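Local coordinates for glycoside hydrolase family 31 (Trueperella pyogenes, PDB 5I0F), which probably hydrolyses the alpha-glucosidic linkages of cycloalternan, a cyclic glucose tetrasaccharide, through a covalent glycosyl-enzyme intermediate, at residues E330-E335 against L386-L391; K465-E470 against F514-F519. All coordinates share one frame; numbering follows the deposited sequence.

Contact 1 of 2, residues E330-E335 against L386-L391. With GLC (alpha-D-glucopyranose), chain C; BGC (beta-D-glucopyranose), chain B.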
ATOM      1  N   GLU A 330       0.117  -4.084 -18.551  1.00 16.29           N
ATOM      2  CA  GLU A 330       0.609  -2.854 -17.954  1.00 16.43           C
ATOM      3  C   GLU A 330       1.108  -1.874 -18.974  1.00 16.31           C
ATOM      4  O   GLU A 330       0.701  -0.709 -18.960  1.00 16.00           O
ATOM      5  CB  GLU A 330       1.718  -3.162 -16.926  1.00 16.55           C
ATOM      6  CG  GLU A 330       1.214  -3.982 -15.775  1.00 16.40           C
ATOM      7  CD  GLU A 330       2.113  -3.917 -14.556  1.00 16.69           C
ATOM      8  OE1 GLU A 330       3.371  -3.816 -14.728  1.00 16.77           O
ATOM      9  OE2 GLU A 330       1.547  -3.991 -13.435  1.00 16.24           O
ATOM     10  N   ALA A 331       1.968  -2.354 -19.867  1.00 16.42           N
ATOM     11  CA  ALA A 331       2.559  -1.540 -20.926  1.00 17.07           C
ATOM     12  C   ALA A 331       1.702  -1.658 -22.193  1.00 17.26           C
ATOM     13  O   ALA A 331       2.111  -2.262 -23.165  1.00 17.91           O
ATOM     14  CB  ALA A 331       3.991  -1.987 -21.198  1.00 17.30           C
ATOM     15  N   TRP A 332       0.505  -1.084 -22.130  1.00 17.29           N
ATOM     16  CA  TRP A 332      -0.470  -1.067 -23.215  1.00 17.30           C
ATOM     17  C   TRP A 332      -0.573   0.290 -23.906  1.00 18.07           C
ATOM     18  O   TRP A 332      -1.002   0.365 -25.070  1.00 18.43           O
ATOM     19  CB  TRP A 332      -1.875  -1.457 -22.687  1.00 16.99           C
ATOM     20  CG  TRP A 332      -2.459  -0.536 -21.691  1.00 16.62           C
ATOM     21  CD1 TRP A 332      -2.263  -0.551 -20.347  1.00 16.18           C
ATOM     22  CD2 TRP A 332      -3.315   0.578 -21.961  1.00 16.55           C
ATOM     23  NE1 TRP A 332      -2.943   0.488 -19.756  1.00 16.30           N
ATOM     24  CE2 TRP A 332      -3.602   1.196 -20.720  1.00 16.52           C
ATOM     25  CE3 TRP A 332      -3.865   1.109 -23.123  1.00 17.07           C
ATOM     26  CZ2 TRP A 332      -4.436   2.317 -20.606  1.00 16.25           C
ATOM     27  CZ3 TRP A 332      -4.707   2.245 -23.013  1.00 17.25           C
ATOM     28  CH2 TRP A 332      -4.980   2.818 -21.761  1.00 16.88           C
ATOM     29  N   SER A 333      -0.253   1.365 -23.184  1.00 18.18           N
ATOM     30  CA  SER A 333      -0.604   2.715 -23.632  1.00 18.63           C
ATOM     31  C   SER A 333       0.569   3.426 -24.311  1.00 19.20           C
ATOM     32  O   SER A 333       1.669   2.877 -24.439  1.00 18.87           O
ATOM     33  CB  SER A 333      -1.092   3.531 -22.440  1.00 18.79           C
ATOM     34  OG  SER A 333       0.015   4.038 -21.686  1.00 18.35           O
ATOM     35  N   ASP A 334       0.303   4.649 -24.764  1.00 20.05           N
ATOM     36  CA  ASP A 334       1.335   5.527 -25.285  1.00 21.14           C
ATOM     37  C   ASP A 334       2.429   5.945 -24.257  1.00 21.39           C
ATOM     38  O   ASP A 334       3.417   6.601 -24.634  1.00 21.30           O
ATOM     39  CB  ASP A 334       0.701   6.767 -25.954  1.00 22.52           C
ATOM     40  CG  ASP A 334      -0.143   7.623 -24.989  1.00 22.69           C
ATOM     41  OD1 ASP A 334       0.048   7.590 -23.758  1.00 22.56           O
ATOM     42  OD2 ASP A 334      -1.014   8.351 -25.489  1.00 24.06           O
ATOM     43  N   GLU A 335       2.247   5.591 -22.982  1.00 21.24           N
ATOM     44  CA  GLU A 335       3.189   5.901 -21.894  1.00 22.05           C
ATOM     45  C   GLU A 335       3.338   7.401 -21.604  1.00 22.56           C
ATOM     46  O   GLU A 335       4.288   7.825 -20.938  1.00 23.29           O
ATOM     47  CB  GLU A 335       4.564   5.258 -22.135  1.00 22.73           C
ATOM     48  CG  GLU A 335       4.531   3.731 -22.162  1.00 22.45           C
ATOM     49  CD  GLU A 335       4.211   3.094 -20.803  1.00 22.23           C
ATOM     50  OE1 GLU A 335       4.548   3.679 -19.744  1.00 21.99           O
ATOM     51  OE2 GLU A 335       3.611   1.985 -20.797  1.00 21.92           O
ATOM     52  N   LEU A 386      -6.404  -3.550 -17.491  1.00 17.57           N
ATOM     53  CA  LEU A 386      -5.400  -2.567 -17.884  1.00 16.89           C
ATOM     54  C   LEU A 386      -4.906  -1.748 -16.702  1.00 16.76           C
ATOM     55  O   LEU A 386      -5.696  -1.333 -15.834  1.00 16.73           O
ATOM     56  CB  LEU A 386      -5.959  -1.600 -18.929  1.00 17.25           C
ATOM     57  CG  LEU A 386      -6.501  -2.208 -20.224  1.00 17.34           C
ATOM     58  CD1 LEU A 386      -6.897  -1.105 -21.200  1.00 18.07           C
ATOM     59  CD2 LEU A 386      -5.491  -3.149 -20.868  1.00 17.53           C
ATOM     60  N   TRP A 387      -3.611  -1.448 -16.730  1.00 16.31           N
ATOM     61  CA  TRP A 387      -2.931  -0.680 -15.686  1.00 16.29           C
ATOM     62  C   TRP A 387      -3.235   0.809 -15.763  1.00 16.38           C
ATOM     63  O   TRP A 387      -3.396   1.367 -16.854  1.00 16.72           O
ATOM     64  CB  TRP A 387      -1.434  -0.891 -15.860  1.00 16.11           C
ATOM     65  CG  TRP A 387      -0.487  -0.316 -14.840  1.00 16.17           C
ATOM     66  CD1 TRP A 387       0.028  -0.967 -13.767  1.00 16.13           C
ATOM     67  CD2 TRP A 387       0.129   0.975 -14.856  1.00 16.00           C
ATOM     68  NE1 TRP A 387       0.920  -0.155 -13.107  1.00 16.18           N
ATOM     69  CE2 TRP A 387       0.992   1.040 -13.744  1.00 16.17           C
ATOM     70  CE3 TRP A 387       0.032   2.081 -15.695  1.00 16.66           C
ATOM     71  CZ2 TRP A 387       1.750   2.180 -13.435  1.00 16.70           C
ATOM     72  CZ3 TRP A 387       0.783   3.204 -15.406  1.00 16.82           C
ATOM     73  CH2 TRP A 387       1.640   3.243 -14.279  1.00 16.88           C
ATOM     74  N   GLN A 388      -3.315   1.416 -14.592  1.00 16.27           N
ATOM     75  CA  GLN A 388      -3.549   2.846 -14.392  1.00 16.73           C
ATOM     76  C   GLN A 388      -2.696   3.370 -13.260  1.00 16.95           C
ATOM     77  O   GLN A 388      -2.225   2.587 -12.410  1.00 16.17           O
ATOM     78  CB  GLN A 388      -5.017   3.086 -14.056  1.00 16.90           C
ATOM     79  CG  GLN A 388      -5.967   2.817 -15.218  1.00 17.70           C
ATOM     80  CD  GLN A 388      -5.905   3.891 -16.274  1.00 18.38           C
ATOM     81  OE1 GLN A 388      -6.635   4.864 -16.206  1.00 19.64           O
ATOM     82  NE2 GLN A 388      -5.049   3.717 -17.264  1.00 18.88           N
ATOM     83  N   ILE A 389      -2.532   4.702 -13.242  1.00 17.17           N
ATOM     84  CA  ILE A 389      -1.839   5.430 -12.188  1.00 18.17           C
ATOM     85  C   ILE A 389      -2.645   6.747 -11.952  1.00 18.26           C
ATOM     86  O   ILE A 389      -3.131   7.343 -12.939  1.00 17.96           O
ATOM     87  CB  ILE A 389      -0.381   5.730 -12.618  1.00 19.66           C
ATOM     88  CG1 ILE A 389       0.440   6.405 -11.524  1.00 21.07           C
ATOM     89  CG2 ILE A 389      -0.345   6.639 -13.842  1.00 19.85           C
ATOM     90  CD1 ILE A 389       0.878   5.471 -10.455  1.00 21.87           C
ATOM     91  N   PRO A 390      -2.806   7.197 -10.692  1.00 18.25           N
ATOM     92  CA  PRO A 390      -3.591   8.436 -10.459  1.00 18.47           C
ATOM     93  C   PRO A 390      -2.678   9.665 -10.493  1.00 19.08           C
ATOM     94  O   PRO A 390      -2.553  10.396  -9.505  1.00 18.47           O
ATOM     95  CB  PRO A 390      -4.180   8.201  -9.079  1.00 18.61           C
ATOM     96  CG  PRO A 390      -3.126   7.415  -8.353  1.00 18.64           C
ATOM     97  CD  PRO A 390      -2.331   6.649  -9.396  1.00 18.30           C
ATOM     98  N   LEU A 391      -2.018   9.831 -11.633  1.00 19.59           N
ATOM     99  CA  LEU A 391      -1.072  10.907 -11.907  1.00 20.11           C
ATOM    100  C   LEU A 391      -1.154  11.286 -13.388  1.00 21.06           C
ATOM    101  O   LEU A 391      -1.479  10.458 -14.236  1.00 21.13           O
ATOM    102  CB  LEU A 391       0.367  10.519 -11.576  1.00 20.32           C
ATOM    103  CG  LEU A 391       0.693  10.308 -10.080  1.00 20.23           C
ATOM    104  CD1 LEU A 391       2.074   9.700  -9.899  1.00 19.99           C
ATOM    105  CD2 LEU A 391       0.587  11.620  -9.308  1.00 20.82           C
TER
HETATM  106  C1  GLC C   2       6.001   0.336 -14.847  1.00 20.04           C
HETATM  107  C2  GLC C   2       6.949   1.541 -14.965  1.00 20.89           C
HETATM  108  C3  GLC C   2       6.202   2.802 -15.380  1.00 21.20           C
HETATM  109  C4  GLC C   2       5.344   2.526 -16.610  1.00 20.90           C
HETATM  110  C5  GLC C   2       4.399   1.360 -16.330  1.00 20.02           C
HETATM  111  C6  GLC C   2       3.502   1.025 -17.518  1.00 20.36           C
HETATM  112  O2  GLC C   2       7.616   1.781 -13.719  1.00 22.89           O
HETATM  113  O3  GLC C   2       7.135   3.861 -15.637  1.00 22.37           O
HETATM  114  O4  GLC C   2       4.593   3.705 -16.942  1.00 22.00           O
HETATM  115  O5  GLC C   2       5.181   0.204 -16.012  1.00 19.56           O
HETATM  116  O6  GLC C   2       4.285   0.577 -18.617  1.00 19.95           O
HETATM  117  C2  BGC B   1       3.446  -1.911  -9.423  1.00 18.23           C
HETATM  118  C3  BGC B   1       4.112  -2.998 -10.286  1.00 17.77           C
HETATM  119  C4  BGC B   1       4.063  -2.577 -11.751  1.00 18.43           C
HETATM  120  C5  BGC B   1       4.692  -1.189 -11.947  1.00 19.02           C
HETATM  121  C6  BGC B   1       4.439  -0.723 -13.375  1.00 19.27           C
HETATM  122  C1  BGC B   1       3.200  -0.513 -10.047  1.00 19.92           C
HETATM  123  O2  BGC B   1       3.559  -2.003  -7.989  1.00 16.64           O
HETATM  124  O3  BGC B   1       3.463  -4.256 -10.083  1.00 17.48           O
HETATM  125  O4  BGC B   1       4.743  -3.544 -12.574  1.00 17.01           O
HETATM  126  O5  BGC B   1       4.203  -0.181 -11.025  1.00 19.44           O
HETATM  127  O6  BGC B   1       5.196   0.457 -13.665  1.00 19.74           O
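W332 lays one face of its indole against L386: the methyl CD1 sits over the six-membered ring, 4.0 Å from its centroid and only 9° off the normal, a CH-pi contact, while CB of L386 lies over the pyrrole end near NE1. The opposite face of the ring is covered by CB of S333, so the indole is clamped between the strand and its own loop. At the ring edge NE1 donates to the carbonyl O of W387 at 3.1 Å, nearly straight at 166° and in the carbonyl plane on a lone pair. That oxygen takes a second bond from NE2 of Q388, whose chain bends at chi2 to bring the amide back to the carbonyl; the same amide nitrogen also bonds F338 O, and OE1 goes to Y500 and R452. In the TIM barrel of this family 31 enzyme, 386-388 is the last part of strand 383-388, while the loop that holds 330-335 follows the adjoining strand 326-329 at the end where sugar binds. E330 and W387 both turn into the glycan pocket there. OE2 of E330 comes within 3.4 Å of CD1 of W387, with carboxylate and indole planes 65° apart, and is salt-bridged to K465; OE1 accepts from O4 of the beta-glucose at 2.6 Å and from N302. The rim of the W387 indole, at CH2, meets C5 of the chain C glucose over one face, 3.9 Å apart, and NE1 bonds OD2 of D467. Further round the loop, OG of S333 accepts from N of E335 in an ST turn, and the E335 carboxylate grips that glucose with both oxygens: OE1 takes O4 at 2.8 Å and OE2 takes O6.

Contact 2 of 2, residues K465-E470 against F514-F519. With BGC (beta-D-glucopyranose), chain B; GLC (alpha-D-glucopyranose), chain D.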
ATOM      1  N   LYS A 465      -5.957  -2.366 -13.127  1.00 15.82           N
ATOM      2  CA  LYS A 465      -4.916  -2.438 -12.108  1.00 15.98           C
ATOM      3  C   LYS A 465      -4.577  -1.007 -11.697  1.00 16.01           C
ATOM      4  O   LYS A 465      -3.769  -0.337 -12.358  1.00 16.86           O
ATOM      5  CB  LYS A 465      -3.674  -3.162 -12.625  1.00 15.95           C
ATOM      6  CG  LYS A 465      -2.606  -3.335 -11.550  1.00 16.08           C
ATOM      7  CD  LYS A 465      -1.483  -4.246 -12.000  1.00 16.63           C
ATOM      8  CE  LYS A 465      -0.480  -4.440 -10.875  1.00 16.74           C
ATOM      9  NZ  LYS A 465       0.597  -5.401 -11.253  1.00 16.97           N
ATOM     10  N   THR A 466      -5.208  -0.569 -10.618  1.00 16.34           N
ATOM     11  CA  THR A 466      -5.139   0.784 -10.105  1.00 16.73           C
ATOM     12  C   THR A 466      -3.928   0.860  -9.191  1.00 16.31           C
ATOM     13  O   THR A 466      -4.048   0.796  -7.988  1.00 16.12           O
ATOM     14  CB  THR A 466      -6.465   1.137  -9.379  1.00 17.13           C
ATOM     15  OG1 THR A 466      -6.981  -0.029  -8.725  1.00 17.58           O
ATOM     16  CG2 THR A 466      -7.505   1.618 -10.377  1.00 17.34           C
ATOM     17  N   ASP A 467      -2.756   0.982  -9.804  1.00 16.05           N
ATOM     18  CA  ASP A 467      -1.471   1.039  -9.124  1.00 16.50           C
ATOM     19  C   ASP A 467      -1.232   2.442  -8.529  1.00 16.68           C
ATOM     20  O   ASP A 467      -1.898   3.408  -8.899  1.00 16.72           O
ATOM     21  CB  ASP A 467      -0.377   0.683 -10.157  1.00 17.31           C
ATOM     22  CG  ASP A 467       0.945   0.253  -9.549  1.00 18.33           C
ATOM     23  OD1 ASP A 467       1.100   0.138  -8.324  1.00 18.62           O
ATOM     24  OD2 ASP A 467       1.882  -0.013 -10.361  1.00 21.20           O
ATOM     25  N   GLY A 468      -0.297   2.536  -7.602  1.00 16.47           N
ATOM     26  CA  GLY A 468       0.002   3.798  -6.923  1.00 17.46           C
ATOM     27  C   GLY A 468      -1.077   4.294  -5.966  1.00 17.76           C
ATOM     28  O   GLY A 468      -1.778   3.510  -5.350  1.00 17.64           O
ATOM     29  N   GLY A 469      -1.163   5.608  -5.812  1.00 18.28           N
ATOM     30  CA  GLY A 469      -2.102   6.259  -4.895  1.00 18.62           C
ATOM     31  C   GLY A 469      -1.486   6.824  -3.616  1.00 18.90           C
ATOM     32  O   GLY A 469      -2.204   7.450  -2.815  1.00 18.94           O
ATOM     33  N   GLU A 470      -0.171   6.640  -3.443  1.00 18.98           N
ATOM     34  CA  GLU A 470       0.559   7.061  -2.221  1.00 18.93           C
ATOM     35  C   GLU A 470       1.271   8.401  -2.402  1.00 19.41           C
ATOM     36  O   GLU A 470       2.045   8.783  -1.552  1.00 20.14           O
ATOM     37  CB  GLU A 470       1.618   6.031  -1.825  1.00 19.03           C
ATOM     38  CG  GLU A 470       1.183   4.568  -1.937  1.00 18.51           C
ATOM     39  CD  GLU A 470       1.425   3.915  -3.300  1.00 18.84           C
ATOM     40  OE1 GLU A 470       1.899   4.580  -4.267  1.00 18.95           O
ATOM     41  OE2 GLU A 470       1.144   2.692  -3.414  1.00 18.61           O
ATOM     42  N   PHE A 514      -7.751  -3.595  -8.952  1.00 17.31           N
ATOM     43  CA  PHE A 514      -6.659  -4.373  -8.357  1.00 17.44           C
ATOM     44  C   PHE A 514      -5.626  -3.332  -7.918  1.00 16.98           C
ATOM     45  O   PHE A 514      -4.931  -2.762  -8.771  1.00 15.94           O
ATOM     46  CB  PHE A 514      -6.113  -5.317  -9.439  1.00 17.86           C
ATOM     47  CG  PHE A 514      -5.128  -6.369  -8.976  1.00 18.69           C
ATOM     48  CD1 PHE A 514      -5.418  -7.237  -7.943  1.00 19.51           C
ATOM     49  CD2 PHE A 514      -3.929  -6.538  -9.660  1.00 19.38           C
ATOM     50  CE1 PHE A 514      -4.511  -8.228  -7.569  1.00 20.10           C
ATOM     51  CE2 PHE A 514      -3.028  -7.544  -9.318  1.00 19.90           C
ATOM     52  CZ  PHE A 514      -3.315  -8.387  -8.264  1.00 19.67           C
ATOM     53  N   SER A 515      -5.542  -3.093  -6.603  1.00 16.31           N
ATOM     54  CA  SER A 515      -4.755  -1.992  -6.001  1.00 16.44           C
ATOM     55  C   SER A 515      -3.732  -2.522  -5.011  1.00 16.08           C
ATOM     56  O   SER A 515      -3.871  -3.630  -4.546  1.00 15.86           O
ATOM     57  CB  SER A 515      -5.675  -1.032  -5.235  1.00 16.28           C
ATOM     58  OG  SER A 515      -6.738  -0.594  -6.047  1.00 16.57           O
ATOM     59  N   ARG A 516      -2.687  -1.734  -4.734  1.00 15.88           N
ATOM     60  CA  ARG A 516      -1.731  -2.038  -3.675  1.00 16.32           C
ATOM     61  C   ARG A 516      -1.912  -1.145  -2.459  1.00 16.79           C
ATOM     62  O   ARG A 516      -1.547  -1.551  -1.362  1.00 16.55           O
ATOM     63  CB  ARG A 516      -0.265  -1.956  -4.153  1.00 16.62           C
ATOM     64  CG  ARG A 516       0.164  -0.551  -4.588  1.00 16.88           C
ATOM     65  CD  ARG A 516       1.569  -0.504  -5.184  1.00 17.29           C
ATOM     66  NE  ARG A 516       1.998   0.895  -5.292  1.00 17.61           N
ATOM     67  CZ  ARG A 516       3.104   1.319  -5.903  1.00 18.29           C
ATOM     68  NH1 ARG A 516       3.912   0.478  -6.540  1.00 18.28           N
ATOM     69  NH2 ARG A 516       3.420   2.604  -5.885  1.00 18.60           N
ATOM     70  N   SER A 517      -2.427   0.069  -2.636  1.00 17.66           N
ATOM     71  CA  SER A 517      -2.563   0.960  -1.505  1.00 18.28           C
ATOM     72  C   SER A 517      -4.021   1.135  -1.101  1.00 17.63           C
ATOM     73  O   SER A 517      -4.958   0.890  -1.872  1.00 16.38           O
ATOM     74  CB  SER A 517      -1.875   2.312  -1.734  1.00 19.88           C
ATOM     75  OG  SER A 517      -2.545   3.040  -2.742  1.00 22.86           O
ATOM     76  N   GLY A 518      -4.172   1.567   0.140  1.00 17.11           N
ATOM     77  CA  GLY A 518      -5.479   1.749   0.749  1.00 17.25           C
ATOM     78  C   GLY A 518      -5.440   2.232   2.189  1.00 17.18           C
ATOM     79  O   GLY A 518      -4.376   2.528   2.748  1.00 17.00           O
ATOM     80  N   PHE A 519      -6.643   2.313   2.769  1.00 17.57           N
ATOM     81  CA  PHE A 519      -6.886   2.823   4.103  1.00 17.66           C
ATOM     82  C   PHE A 519      -8.269   2.306   4.544  1.00 18.16           C
ATOM     83  O   PHE A 519      -8.888   1.500   3.846  1.00 18.25           O
ATOM     84  CB  PHE A 519      -6.810   4.376   4.128  1.00 18.12           C
ATOM     85  CG  PHE A 519      -6.474   4.949   5.485  1.00 18.16           C
ATOM     86  CD1 PHE A 519      -5.199   4.847   5.995  1.00 18.23           C
ATOM     87  CD2 PHE A 519      -7.443   5.603   6.241  1.00 18.66           C
ATOM     88  CE1 PHE A 519      -4.868   5.383   7.243  1.00 18.50           C
ATOM     89  CE2 PHE A 519      -7.143   6.128   7.487  1.00 18.85           C
ATOM     90  CZ  PHE A 519      -5.863   6.016   8.006  1.00 18.80           C
TER
HETATM   91  C2  BGC B   1       3.446  -1.911  -9.423  1.00 18.23           C
HETATM   92  C3  BGC B   1       4.112  -2.998 -10.286  1.00 17.77           C
HETATM   93  C4  BGC B   1       4.063  -2.577 -11.751  1.00 18.43           C
HETATM   94  C5  BGC B   1       4.692  -1.189 -11.947  1.00 19.02           C
HETATM   95  C6  BGC B   1       4.439  -0.723 -13.375  1.00 19.27           C
HETATM   96  C1  BGC B   1       3.200  -0.513 -10.047  1.00 19.92           C
HETATM   97  O2  BGC B   1       3.559  -2.003  -7.989  1.00 16.64           O
HETATM   98  O3  BGC B   1       3.463  -4.256 -10.083  1.00 17.48           O
HETATM   99  O4  BGC B   1       4.743  -3.544 -12.574  1.00 17.01           O
HETATM  100  O5  BGC B   1       4.203  -0.181 -11.025  1.00 19.44           O
HETATM  101  O6  BGC B   1       5.196   0.457 -13.665  1.00 19.74           O
HETATM  102  C1  GLC D   2       9.655   0.589  -9.702  1.00 25.41           C
HETATM  103  C2  GLC D   2       8.540  -0.423  -9.430  1.00 24.85           C
HETATM  104  C3  GLC D   2       7.198   0.283  -9.283  1.00 24.05           C
HETATM  105  C4  GLC D   2       7.289   1.319  -8.173  1.00 23.69           C
HETATM  106  C5  GLC D   2       8.401   2.301  -8.552  1.00 24.16           C
HETATM  107  C6  GLC D   2       8.587   3.414  -7.535  1.00 24.21           C
HETATM  108  O2  GLC D   2       8.503  -1.387 -10.487  1.00 23.26           O
HETATM  109  O3  GLC D   2       6.181  -0.685  -8.977  1.00 23.19           O
HETATM  110  O4  GLC D   2       6.021   1.982  -8.002  1.00 22.41           O
HETATM  111  O5  GLC D   2       9.657   1.613  -8.703  1.00 25.23           O
HETATM  112  O6  GLC D   2       9.179   2.937  -6.317  1.00 24.36           O
HETATM  113  O   HOH W   1      -2.745   1.028  -5.644  1.00 18.77           O
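OE2 of E470 takes NE of R516 on its syn lone pair at 2.7 Å, and OE1 takes NH2 at 3.0 Å, so the salt bridge is a side-on, two-nitrogen grip. It is not flat: carboxylate and guanidinium planes lie 41° apart, and the NE bond is bent to 146° where the NH2 bond is nearly straight. Held from that side, R516 presents NH1 to the sugars, bonding O2 of the beta-glucose at 2.9 Å and O4 of the chain D glucose. Its chain runs extended from CG to NE, which carries the guanidinium out to the glycan. D467 approaches across one face of that group, its carboxylate almost perpendicular to it; OD1 is 3.2 Å from CD of R516 and also accepts from the N of G468, above the carboxylate plane. OD2 is joined covalently to C1 of the beta-glucose, 1.4 Å, which makes D467 the catalytic nucleophile trapped as its glycosyl ester. Both segments leave neighbouring parallel strands of the TIM barrel, 463-466 and 513-515, at the end where family 31 enzymes keep their active site. On the face of the sheet that K465 shares with F514, K465 lies alongside the ring, CG 3.9 Å from CD2, with its extended chain sending NZ to E330 and a weak bond to O3 of the beta-glucose. On the other face of the sheet the hydroxyls of T466 and S515 meet, OG1 to OG, at 2.7 Å. At the strand ends one water donates to both T466 O and G468 O and accepts from R516 N, bridging the two backbones where direct strand pairing stops. The hydroxyl of S517 donates to that same G468 O, 2.8 Å away, tilted 32° from the carbonyl plane.

In the fold
Both contacts are buried at the sugar-binding end of one TIM barrel, and the neighbouring strands 383-388 and 463-466 put them side by side, with centres about 13 Å apart. Contact 1 lies farther from the centre of the chain; its segments meet through indole faces and one shared carbonyl, with its carboxylates turned to sugar. In contact 2, deeper in, a salt bridge and a bridging water join the segments, and one carboxylate is bonded covalently to sugar. They touch directly through the E330-K465 salt bridge, while P390 packs on the backbone of 467-469. The beta-glucose meets both; contact 1 also touches the chain C glucose and contact 2, through R516, the chain D glucose.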